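Local coordinates for uncharacterized protein (Nostoc punctiforme, PDB 2QDR), which is of unknown function but adopts the double-stranded beta-helix fold of the cupin superfamily and may act as a dioxygenase, at residues 113-119 / 153-159; 77-82 / 94-99; 129-135 / 184-190; 107-112 / 138-142. All blocks are in the same frame, centred on the assembly; numbering follows the deposited sequence.

Contact 1 (113-119 / 153-159); sequences LEIFVIK and EAEILWM
Leu-113 and Trp-158 both start with CG opposite the backbone N (chi1 171° and -172°), which lays the leucine over the indole: CD1 stands above one face, 3.8 Å from the centroid of the Trp-158 five-membered ring, a CH-pi contact, while CD2 reaches the six-membered part. On the same side of the sheet, Ile-115 and Ile-156 meet through their CG2 methyls. The other side carries Leu-157, whose CD2 lies 3.6 Å from Ile-118 CD1, the two side chains crossing at about a right angle. The methyl CE of selenomethionine Met-159, brought back by a bend at chi3, packs against Glu-114 CB.

Backbone bonds tie the antiparallel strands. Glu-114 and Met-159 form a hydrogen-bonded pair, each N giving to the other's O at 3.0 Å, and Leu-157 N gives a straight bond to Phe-116 O (2.9 Å). Further along, a classic beta bulge makes Ile-118 and Lys-119 share one partner: Glu-155 O accepts from Ile-118 N (2.8 Å) and from Lys-119 N (3.3 Å), both arriving from the same face of the carbonyl plane. Beyond it, Lys-119 NZ lies between two carboxylates in weak salt bridges, 3.3 Å from Glu-155 OE2 and 3.4 Å from Glu-153 OE2.

Strand 154-160 is bordered on its other edge by strand 92-98, and strand 113-117 by strand 133-137, where Tyr-134 OH bonds to Glu-114. Phe-282 and Tyr-243, on strands 279-285 and 240-245 of another sheet, pack against Leu-157.

Contact 2 (77-82 / 94-99); sequences APGSRR and SRVVLP
The antiparallel beta hairpin of strands 79-86 and 92-98 brings Arg-82 and Arg-95 together as a stack of two guanidinium groups. Their planes differ by 6° and their centres lie 3.8 Å apart, with the side chains side by side and pointing the same way. Arg-95 reaches there with CG anti to the backbone N (chi1 -176°) and the chain extended from there to NE, whereas Arg-82 bends at chi3 to lie flat on it. Next to the stack, Val-97 CG2 touches the edge of the Arg-82 guanidinium, 3.5 Å from NH2. Arg-95 has its own salt bridge to Glu-155 and a hydrogen bond to Asn-59, which probably eases the closeness of the two charges; Arg-82 makes a weak, long ion pair with Glu-63.

Two hydrogen-bonded pairs set the register: Arg-82 N to Arg-95 O at 3.0 Å with Arg-95 N to Arg-82 O at 2.9 Å, and Ser-80 N to Val-97 O at 3.1 Å, with Val-97 N bonding back to Ser-80 O. The hairpin lies in the curled sheet of the double-stranded beta-helix, between strands 64-67 and 154-160.

Between those pairs, Arg-81 and Val-96 face the other side of the sheet, CG to CG1 at 3.9 Å, and Arg-81 CD touches Ser-94 OG. Ser-80 OG packs on Val-97 CB while hydrogen-bonding to Glu-63. At the open end of the hairpin, Pro-99 CD rests against Pro-78 O at 3.3 Å.

Contact 3 (129-135 / 184-190); sequences LNKHSYS and IPALDSK
Lys-190 NZ is gripped by three oxygens, two of them across the contact: Lys-131 O at 2.7 Å, in the plane of its carbonyl, and Asn-130 OD1 at 2.9 Å, where the amine stands above the amide plane. The third is Asp-188 OD1, a salt bridge of 2.7 Å on the syn side of the carboxylate. Bends at chi3 and chi4 (-57° and -54°) curl the lysine back to this point. Its acceptors on the other segment belong to a type II beta turn, Asn-130 to Ser-133, which leads into strand 133-137 of the cupin sheet; strand 184-188 pairs antiparallel with that strand. The amide of Asn-130 and the carboxylate of Asp-188 stand almost perpendicular, and a water joins Asn-130 ND2 to Asp-188 OD2. The ammonium is thus held where the lysine's charge would be partly balanced by Asp-188.

Tyr-134 and Leu-187 form the hydrogen-bonded pair, Tyr-134 N to Leu-187 O and Leu-187 N to Tyr-134 O, each 2.8 Å. Ile-184 CD1 meets the edge of the Tyr-134 ring, whose OH also bonds to Arg-211, and Leu-129 CD2 packs on Ala-186 CB. Other copies of the protein cover this region: Ile-235 of the second subunit packs on Pro-185 and Ala-186, while Asp-276 of the third forms a salt bridge with Lys-131. At the third residue of the turn, Ser-189 OG gives its proton to His-132 O at 2.6 Å.

Contact 4 (107-112 / 138-142); sequences GIFTAD and PAGVR
Asp-112 and Ala-139 meet with the carboxylate turned to the backbone: Asp-112 OD1 accepts from Ala-139 N at 2.9 Å. The N-H arrives on the anti side of the oxygen, 24° out of the carboxylate plane. Asp-112 is placed for this with CG beside its own backbone N (chi1 -63°). The CB of Ala-139 points into the other segment, 3.4 Å from the same OD1 and 3.6 Å from Ala-111 C, filling the bend of the 107-112 chain. At the far end Ile-108 faces the loop, its CG2 methyl lying over the backbone, 3.5 Å from Gly-140 O and 3.7 Å from Arg-142 CA. Arg-142 instead runs off in an extended chain from CG to NE and donates its NE-H to Ala-171 O.

Between these ends Gly-140 N bonds to Phe-109 O at 3.3 Å, nearly along the C=O axis. The loop contains a type II beta turn, Pro-138 to Val-141, closed by Val-141 N to Pro-138 O; Gly-140, with its positive phi, occupies the third position. The loop as a whole links strands 133-137 and 146-149 of the cupin domain. With a side-chain acceptor taking one N-H of the turn and a backbone carbonyl taking the next, two successive buried amides are satisfied by segment 107-112.

How the contacts relate
Contacts 2, 1 and 3 follow one another across a single curled antiparallel sheet, in the strand order 79-86, 92-98, 154-160, 113-117, 133-137, 184-188. Contact 1 is the middle one, its centre about 9 Å from that of contact 2 and 10 Å from that of contact 3, whereas contacts 2 and 3 are about 19 Å apart. Contact 4 lies about 17 Å from contact 1, centre to centre, and joins segment 107-112, which includes strand 108-109 and runs into 113-119, to the loop that follows strand 133-137. Along the chain contact 2 closes first; contacts 4, 1 and 3 then interleave, so strands far apart in sequence become neighbours, as in a double-stranded beta-helix.

Contact 1 (113-119 / 153-159)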
# COMPACT_ATOMS: atom_id res chain seq x y z
N LEU A 113 -34.72 -19.51 -0.83
CA LEU A 113 -34.12 -20.72 -0.26
C LEU A 113 -32.59 -20.74 -0.33
O LEU A 113 -32.03 -20.57 -1.40
CB LEU A 113 -34.68 -21.94 -1.01
CG LEU A 113 -34.11 -23.36 -0.80
CD1 LEU A 113 -34.02 -23.78 0.67
CD2 LEU A 113 -34.95 -24.36 -1.58
N GLU A 114 -31.92 -20.95 0.81
CA GLU A 114 -30.46 -21.04 0.83
C GLU A 114 -30.14 -22.47 1.22
O GLU A 114 -30.84 -23.07 2.04
CB GLU A 114 -29.82 -20.08 1.80
CG GLU A 114 -30.44 -18.73 1.76
CD GLU A 114 -29.58 -17.65 2.37
OE1 GLU A 114 -28.37 -17.59 2.08
OE2 GLU A 114 -30.15 -16.83 3.10
N ILE A 115 -29.09 -23.00 0.61
CA ILE A 115 -28.64 -24.36 0.79
C ILE A 115 -27.15 -24.36 1.00
O ILE A 115 -26.45 -23.70 0.25
CB ILE A 115 -29.00 -25.17 -0.48
CG1 ILE A 115 -30.52 -25.24 -0.65
CG2 ILE A 115 -28.43 -26.59 -0.48
CD1 ILE A 115 -30.96 -25.96 -1.90
N PHE A 116 -26.67 -25.10 2.00
CA PHE A 116 -25.24 -25.24 2.29
C PHE A 116 -24.98 -26.70 2.67
O PHE A 116 -25.49 -27.16 3.68
CB PHE A 116 -24.78 -24.30 3.40
CG PHE A 116 -23.30 -24.38 3.65
CD1 PHE A 116 -22.42 -23.64 2.87
CD2 PHE A 116 -22.78 -25.21 4.63
CE1 PHE A 116 -21.05 -23.71 3.08
CE2 PHE A 116 -21.41 -25.30 4.85
CZ PHE A 116 -20.54 -24.54 4.08
N VAL A 117 -24.15 -27.39 1.89
CA VAL A 117 -23.88 -28.82 2.09
C VAL A 117 -22.88 -29.10 3.21
O VAL A 117 -21.73 -28.68 3.14
CB VAL A 117 -23.37 -29.47 0.79
CG1 VAL A 117 -23.11 -30.98 0.97
CG2 VAL A 117 -24.37 -29.23 -0.35
N ILE A 118 -23.32 -29.85 4.22
CA ILE A 118 -22.51 -30.21 5.38
C ILE A 118 -21.76 -31.52 5.13
O ILE A 118 -20.58 -31.60 5.44
CB ILE A 118 -23.38 -30.39 6.64
CG1 ILE A 118 -24.16 -29.12 6.94
CG2 ILE A 118 -22.50 -30.81 7.85
CD1 ILE A 118 -25.15 -29.27 8.09
N LYS A 119 -22.46 -32.53 4.65
CA LYS A 119 -21.88 -33.84 4.37
C LYS A 119 -22.48 -34.36 3.07
O LYS A 119 -23.60 -33.98 2.70
CB LYS A 119 -22.17 -34.81 5.53
CG LYS A 119 -21.35 -36.13 5.52
CD LYS A 119 -21.84 -37.19 6.54
CE LYS A 119 -23.15 -37.88 6.08
NZ LYS A 119 -23.69 -38.88 7.04
N GLU A 153 -26.15 -40.69 1.90
CA GLU A 153 -27.02 -39.57 2.28
C GLU A 153 -26.24 -38.26 2.29
O GLU A 153 -25.01 -38.25 2.37
CB GLU A 153 -27.70 -39.82 3.64
CG GLU A 153 -26.78 -39.88 4.87
CD GLU A 153 -27.53 -40.19 6.17
OE1 GLU A 153 -28.67 -40.69 6.13
OE2 GLU A 153 -26.94 -39.94 7.24
N ALA A 154 -26.97 -37.16 2.19
CA ALA A 154 -26.39 -35.84 2.19
C ALA A 154 -27.05 -35.05 3.29
O ALA A 154 -28.25 -35.20 3.51
CB ALA A 154 -26.60 -35.18 0.86
N GLU A 155 -26.25 -34.22 3.99
CA GLU A 155 -26.75 -33.36 5.07
C GLU A 155 -26.59 -31.92 4.62
O GLU A 155 -25.53 -31.53 4.13
CB GLU A 155 -26.02 -33.61 6.39
CG GLU A 155 -26.16 -35.06 6.83
CD GLU A 155 -25.77 -35.31 8.26
OE1 GLU A 155 -25.87 -34.38 9.09
OE2 GLU A 155 -25.40 -36.46 8.56
N ILE A 156 -27.66 -31.13 4.82
CA ILE A 156 -27.71 -29.75 4.36
C ILE A 156 -28.36 -28.76 5.31
O ILE A 156 -29.32 -29.10 5.99
CB ILE A 156 -28.64 -29.70 3.09
CG1 ILE A 156 -28.35 -30.84 2.09
CG2 ILE A 156 -28.53 -28.35 2.35
CD1 ILE A 156 -29.26 -30.84 0.87
N LEU A 157 -27.84 -27.53 5.34
CA LEU A 157 -28.44 -26.46 6.13
C LEU A 157 -29.51 -25.92 5.19
O LEU A 157 -29.18 -25.27 4.20
CB LEU A 157 -27.46 -25.37 6.53
CG LEU A 157 -26.33 -25.76 7.49
CD1 LEU A 157 -25.38 -24.58 7.69
CD2 LEU A 157 -26.88 -26.24 8.83
N TRP A 158 -30.77 -26.23 5.48
CA TRP A 158 -31.91 -25.81 4.68
C TRP A 158 -32.48 -24.54 5.27
O TRP A 158 -33.04 -24.57 6.37
CB TRP A 158 -32.94 -26.93 4.66
CG TRP A 158 -34.08 -26.74 3.75
CD1 TRP A 158 -35.27 -26.13 4.02
CD2 TRP A 158 -34.18 -27.23 2.41
NE1 TRP A 158 -36.10 -26.19 2.92
CE2 TRP A 158 -35.45 -26.86 1.91
CE3 TRP A 158 -33.31 -27.94 1.57
CZ2 TRP A 158 -35.87 -27.16 0.62
CZ3 TRP A 158 -33.73 -28.25 0.28
CH2 TRP A 158 -34.99 -27.86 -0.18
N MSE A 159 -32.36 -23.43 4.55
CA MSE A 159 -32.80 -22.11 5.02
C MSE A 159 -33.94 -21.46 4.22
O MSE A 159 -33.71 -20.88 3.17
CB MSE A 159 -31.57 -21.20 5.03
CG MSE A 159 -30.57 -21.58 6.10
SE MSE A 159 -28.80 -20.89 5.87
CE MSE A 159 -28.21 -21.98 4.37

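Contact 2 (77-82 / 94-99)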
# COMPACT_ATOMS: atom_id res chain seq x y z
N ALA A 77 -39.13 -39.47 -2.36
CA ALA A 77 -38.55 -40.03 -1.15
C ALA A 77 -38.49 -38.95 -0.08
O ALA A 77 -38.18 -37.80 -0.39
CB ALA A 77 -37.17 -40.58 -1.42
N PRO A 78 -38.80 -39.30 1.18
CA PRO A 78 -38.76 -38.30 2.24
C PRO A 78 -37.37 -38.15 2.86
O PRO A 78 -36.54 -39.05 2.78
CB PRO A 78 -39.71 -38.86 3.27
CG PRO A 78 -39.49 -40.34 3.18
CD PRO A 78 -39.18 -40.63 1.73
N GLY A 79 -37.15 -37.00 3.49
CA GLY A 79 -35.90 -36.70 4.19
C GLY A 79 -36.26 -36.60 5.65
O GLY A 79 -37.39 -36.95 6.04
N SER A 80 -35.30 -36.17 6.46
CA SER A 80 -35.49 -35.99 7.89
C SER A 80 -35.22 -34.53 8.13
O SER A 80 -34.60 -33.89 7.28
CB SER A 80 -34.51 -36.82 8.69
OG SER A 80 -33.20 -36.27 8.59
N ARG A 81 -35.66 -34.00 9.27
CA ARG A 81 -35.41 -32.59 9.59
C ARG A 81 -35.27 -32.32 11.09
O ARG A 81 -36.05 -32.82 11.90
CB ARG A 81 -36.51 -31.68 9.04
CG ARG A 81 -36.17 -30.18 9.21
CD ARG A 81 -37.15 -29.24 8.55
NE ARG A 81 -38.46 -29.27 9.18
CZ ARG A 81 -39.49 -28.47 8.84
NH1 ARG A 81 -39.38 -27.55 7.87
NH2 ARG A 81 -40.64 -28.60 9.50
N ARG A 82 -34.25 -31.52 11.41
CA ARG A 82 -33.93 -31.04 12.74
C ARG A 82 -34.16 -29.55 12.61
O ARG A 82 -33.38 -28.87 11.96
CB ARG A 82 -32.51 -31.42 13.17
CG ARG A 82 -32.50 -32.82 13.74
CD ARG A 82 -31.17 -33.47 13.97
NE ARG A 82 -30.59 -33.94 12.72
CZ ARG A 82 -29.58 -34.81 12.60
NH1 ARG A 82 -29.02 -35.38 13.67
NH2 ARG A 82 -29.15 -35.15 11.38
N SER A 94 -32.74 -25.14 9.35
CA SER A 94 -32.80 -26.54 9.77
C SER A 94 -31.74 -27.41 9.12
O SER A 94 -31.18 -27.06 8.08
CB SER A 94 -34.21 -27.08 9.51
OG SER A 94 -34.62 -26.81 8.19
N ARG A 95 -31.47 -28.53 9.78
CA ARG A 95 -30.49 -29.50 9.34
C ARG A 95 -31.30 -30.66 8.80
O ARG A 95 -31.94 -31.39 9.56
CB ARG A 95 -29.63 -29.90 10.52
CG ARG A 95 -28.49 -30.85 10.21
CD ARG A 95 -27.89 -31.25 11.52
NE ARG A 95 -26.81 -32.23 11.41
CZ ARG A 95 -26.30 -32.89 12.45
NH1 ARG A 95 -26.77 -32.71 13.70
NH2 ARG A 95 -25.32 -33.77 12.26
N VAL A 96 -31.30 -30.81 7.47
CA VAL A 96 -32.06 -31.87 6.81
C VAL A 96 -31.11 -32.96 6.34
O VAL A 96 -29.92 -32.70 6.15
CB VAL A 96 -32.93 -31.36 5.61
CG1 VAL A 96 -33.93 -30.30 6.07
CG2 VAL A 96 -32.09 -30.81 4.45
N VAL A 97 -31.64 -34.18 6.18
CA VAL A 97 -30.85 -35.30 5.69
C VAL A 97 -31.65 -35.98 4.59
O VAL A 97 -32.71 -36.55 4.85
CB VAL A 97 -30.49 -36.31 6.79
CG1 VAL A 97 -29.63 -37.46 6.22
CG2 VAL A 97 -29.80 -35.59 7.95
N LEU A 98 -31.12 -35.91 3.37
CA LEU A 98 -31.74 -36.51 2.20
C LEU A 98 -31.14 -37.90 2.00
O LEU A 98 -29.92 -38.05 2.05
CB LEU A 98 -31.50 -35.63 0.98
CG LEU A 98 -31.98 -34.19 1.10
CD1 LEU A 98 -31.70 -33.45 -0.19
CD2 LEU A 98 -33.47 -34.08 1.44
N PRO A 99 -31.99 -38.93 1.76
CA PRO A 99 -31.45 -40.29 1.58
C PRO A 99 -30.75 -40.53 0.23
O PRO A 99 -30.95 -39.75 -0.70
CB PRO A 99 -32.70 -41.16 1.71
CG PRO A 99 -33.80 -40.32 1.25
CD PRO A 99 -33.46 -38.92 1.67

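Contact 3 (129-135 / 184-190)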
# COMPACT_ATOMS: atom_id res chain seq x y z
N LEU A 129 -23.20 -29.94 -6.07
CA LEU A 129 -22.96 -29.18 -4.87
C LEU A 129 -22.40 -30.19 -3.89
O LEU A 129 -23.16 -30.87 -3.19
CB LEU A 129 -24.24 -28.55 -4.33
CG LEU A 129 -24.94 -27.47 -5.13
CD1 LEU A 129 -26.23 -27.08 -4.43
CD2 LEU A 129 -24.07 -26.28 -5.28
N ASN A 130 -21.07 -30.34 -3.88
CA ASN A 130 -20.39 -31.29 -2.99
C ASN A 130 -20.17 -30.64 -1.61
O ASN A 130 -20.79 -29.63 -1.31
CB ASN A 130 -19.09 -31.84 -3.65
CG ASN A 130 -17.98 -30.79 -3.79
OD1 ASN A 130 -18.23 -29.58 -3.80
ND2 ASN A 130 -16.74 -31.27 -3.93
N LYS A 131 -19.30 -31.22 -0.78
CA LYS A 131 -19.00 -30.71 0.56
C LYS A 131 -18.73 -29.20 0.59
O LYS A 131 -17.88 -28.69 -0.14
CB LYS A 131 -17.79 -31.49 1.14
CG LYS A 131 -17.35 -31.07 2.54
CD LYS A 131 -16.14 -31.85 3.03
CE LYS A 131 -15.73 -31.36 4.41
NZ LYS A 131 -14.47 -31.99 4.86
N HIS A 132 -19.50 -28.48 1.41
CA HIS A 132 -19.39 -27.02 1.61
C HIS A 132 -19.75 -26.17 0.37
O HIS A 132 -19.34 -25.01 0.25
CB HIS A 132 -17.99 -26.67 2.18
CG HIS A 132 -17.74 -27.24 3.55
ND1 HIS A 132 -16.99 -26.58 4.49
CD2 HIS A 132 -18.23 -28.34 4.17
CE1 HIS A 132 -16.94 -27.30 5.59
NE2 HIS A 132 -17.69 -28.37 5.43
N SER A 133 -20.54 -26.74 -0.55
CA SER A 133 -21.00 -26.01 -1.72
C SER A 133 -22.25 -25.27 -1.25
O SER A 133 -22.95 -25.73 -0.35
CB SER A 133 -21.26 -26.92 -2.91
OG SER A 133 -20.05 -27.53 -3.32
N TYR A 134 -22.52 -24.12 -1.87
CA TYR A 134 -23.62 -23.24 -1.50
C TYR A 134 -24.44 -22.81 -2.68
O TYR A 134 -23.92 -22.66 -3.78
CB TYR A 134 -23.05 -21.97 -0.83
CG TYR A 134 -24.04 -20.86 -0.57
CD1 TYR A 134 -24.93 -20.94 0.49
CD2 TYR A 134 -24.10 -19.73 -1.39
CE1 TYR A 134 -25.86 -19.95 0.73
CE2 TYR A 134 -25.02 -18.73 -1.15
CZ TYR A 134 -25.91 -18.84 -0.09
OH TYR A 134 -26.83 -17.86 0.18
N SER A 135 -25.73 -22.58 -2.42
CA SER A 135 -26.65 -22.08 -3.43
C SER A 135 -27.71 -21.19 -2.80
O SER A 135 -28.16 -21.48 -1.69
CB SER A 135 -27.36 -23.20 -4.19
OG SER A 135 -28.32 -22.64 -5.08
N ILE A 184 -27.68 -17.59 -7.23
CA ILE A 184 -26.34 -18.14 -7.08
C ILE A 184 -26.59 -19.63 -7.25
O ILE A 184 -26.91 -20.30 -6.28
CB ILE A 184 -25.70 -17.78 -5.72
CG1 ILE A 184 -25.64 -16.26 -5.55
CG2 ILE A 184 -24.28 -18.43 -5.58
CD1 ILE A 184 -25.12 -15.78 -4.20
N PRO A 185 -26.52 -20.15 -8.50
CA PRO A 185 -26.80 -21.59 -8.71
C PRO A 185 -25.90 -22.58 -7.96
O PRO A 185 -26.41 -23.55 -7.41
CB PRO A 185 -26.62 -21.78 -10.24
CG PRO A 185 -25.90 -20.59 -10.71
CD PRO A 185 -26.22 -19.47 -9.78
N ALA A 186 -24.59 -22.32 -7.92
CA ALA A 186 -23.66 -23.22 -7.24
C ALA A 186 -22.34 -22.53 -6.97
O ALA A 186 -21.69 -22.08 -7.91
CB ALA A 186 -23.43 -24.47 -8.08
N LEU A 187 -21.96 -22.45 -5.70
CA LEU A 187 -20.73 -21.81 -5.27
C LEU A 187 -19.96 -22.78 -4.37
O LEU A 187 -20.36 -23.02 -3.25
CB LEU A 187 -21.05 -20.49 -4.57
CG LEU A 187 -19.96 -19.48 -4.21
CD1 LEU A 187 -20.62 -18.21 -3.66
CD2 LEU A 187 -18.95 -20.01 -3.20
N ASP A 188 -18.87 -23.34 -4.90
CA ASP A 188 -18.01 -24.26 -4.18
C ASP A 188 -17.05 -23.40 -3.33
O ASP A 188 -15.99 -22.96 -3.82
CB ASP A 188 -17.29 -25.19 -5.16
CG ASP A 188 -16.43 -26.27 -4.49
OD1 ASP A 188 -16.24 -26.25 -3.25
OD2 ASP A 188 -15.93 -27.15 -5.21
N SER A 189 -17.41 -23.19 -2.07
CA SER A 189 -16.63 -22.37 -1.15
C SER A 189 -15.19 -22.84 -1.00
O SER A 189 -14.32 -22.01 -0.74
CB SER A 189 -17.29 -22.28 0.24
OG SER A 189 -17.30 -23.52 0.90
N LYS A 190 -14.95 -24.14 -1.19
CA LYS A 190 -13.60 -24.71 -1.09
C LYS A 190 -12.65 -24.08 -2.13
O LYS A 190 -11.49 -23.84 -1.83
CB LYS A 190 -13.62 -26.25 -1.23
CG LYS A 190 -14.52 -26.97 -0.21
CD LYS A 190 -14.43 -28.50 -0.23
CE LYS A 190 -14.75 -29.11 -1.59
NZ LYS A 190 -16.07 -28.68 -2.15
O HOH W 1 -14.61 -29.38 -4.78

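Contact 4 (107-112 / 138-142)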
# COMPACT_ATOMS: atom_id res chain seq x y z
N GLY A 107 -38.90 -27.30 -10.79
CA GLY A 107 -39.96 -26.37 -10.40
C GLY A 107 -39.40 -25.18 -9.68
O GLY A 107 -38.20 -24.91 -9.76
N ILE A 108 -40.28 -24.46 -8.99
CA ILE A 108 -39.91 -23.28 -8.22
C ILE A 108 -40.33 -23.48 -6.78
O ILE A 108 -40.95 -24.49 -6.45
CB ILE A 108 -40.58 -21.98 -8.77
CG1 ILE A 108 -42.12 -22.03 -8.69
CG2 ILE A 108 -40.13 -21.73 -10.19
CD1 ILE A 108 -42.82 -20.76 -9.16
N PHE A 109 -39.95 -22.52 -5.95
CA PHE A 109 -40.33 -22.50 -4.55
C PHE A 109 -40.94 -21.11 -4.29
O PHE A 109 -40.50 -20.13 -4.88
CB PHE A 109 -39.14 -22.80 -3.66
CG PHE A 109 -38.52 -24.14 -3.92
CD1 PHE A 109 -39.09 -25.30 -3.39
CD2 PHE A 109 -37.37 -24.25 -4.69
CE1 PHE A 109 -38.52 -26.55 -3.63
CE2 PHE A 109 -36.79 -25.50 -4.93
CZ PHE A 109 -37.37 -26.65 -4.40
N THR A 110 -41.95 -21.05 -3.43
CA THR A 110 -42.64 -19.79 -3.11
C THR A 110 -41.87 -18.83 -2.17
O THR A 110 -42.40 -17.77 -1.83
CB THR A 110 -44.04 -20.08 -2.48
OG1 THR A 110 -43.89 -20.87 -1.30
CG2 THR A 110 -44.95 -20.81 -3.46
N ALA A 111 -40.65 -19.18 -1.77
CA ALA A 111 -39.84 -18.36 -0.87
C ALA A 111 -38.37 -18.50 -1.19
O ALA A 111 -37.95 -19.48 -1.81
CB ALA A 111 -40.10 -18.78 0.55
N ASP A 112 -37.59 -17.50 -0.76
CA ASP A 112 -36.14 -17.53 -0.96
C ASP A 112 -35.59 -18.74 -0.18
O ASP A 112 -35.99 -18.95 0.98
CB ASP A 112 -35.46 -16.24 -0.49
CG ASP A 112 -35.89 -15.02 -1.27
OD1 ASP A 112 -36.60 -15.15 -2.29
OD2 ASP A 112 -35.51 -13.91 -0.85
N PRO A 138 -33.50 -17.64 -5.33
CA PRO A 138 -34.55 -16.65 -5.04
C PRO A 138 -35.91 -17.21 -5.35
O PRO A 138 -36.03 -18.10 -6.19
CB PRO A 138 -34.23 -15.48 -5.99
CG PRO A 138 -32.93 -15.77 -6.61
CD PRO A 138 -32.61 -17.20 -6.41
N ALA A 139 -36.93 -16.70 -4.66
CA ALA A 139 -38.30 -17.15 -4.85
C ALA A 139 -38.68 -16.91 -6.29
O ALA A 139 -38.42 -15.83 -6.81
CB ALA A 139 -39.24 -16.40 -3.94
N GLY A 140 -39.23 -17.93 -6.94
CA GLY A 140 -39.67 -17.83 -8.33
C GLY A 140 -38.68 -18.31 -9.37
O GLY A 140 -39.05 -18.47 -10.53
N VAL A 141 -37.42 -18.53 -8.98
CA VAL A 141 -36.40 -19.01 -9.91
C VAL A 141 -36.54 -20.50 -10.05
O VAL A 141 -36.57 -21.20 -9.05
CB VAL A 141 -34.96 -18.66 -9.45
CG1 VAL A 141 -33.90 -19.31 -10.37
CG2 VAL A 141 -34.79 -17.14 -9.37
N ARG A 142 -36.59 -20.98 -11.30
CA ARG A 142 -36.72 -22.40 -11.59
C ARG A 142 -35.41 -23.16 -11.47
O ARG A 142 -34.37 -22.71 -11.94
CB ARG A 142 -37.26 -22.63 -13.01
CG ARG A 142 -37.49 -24.10 -13.39
CD ARG A 142 -37.99 -24.20 -14.81
NE ARG A 142 -38.14 -25.59 -15.25
CZ ARG A 142 -37.15 -26.39 -15.66
NH1 ARG A 142 -35.87 -25.99 -15.67
NH2 ARG A 142 -37.45 -27.63 -16.03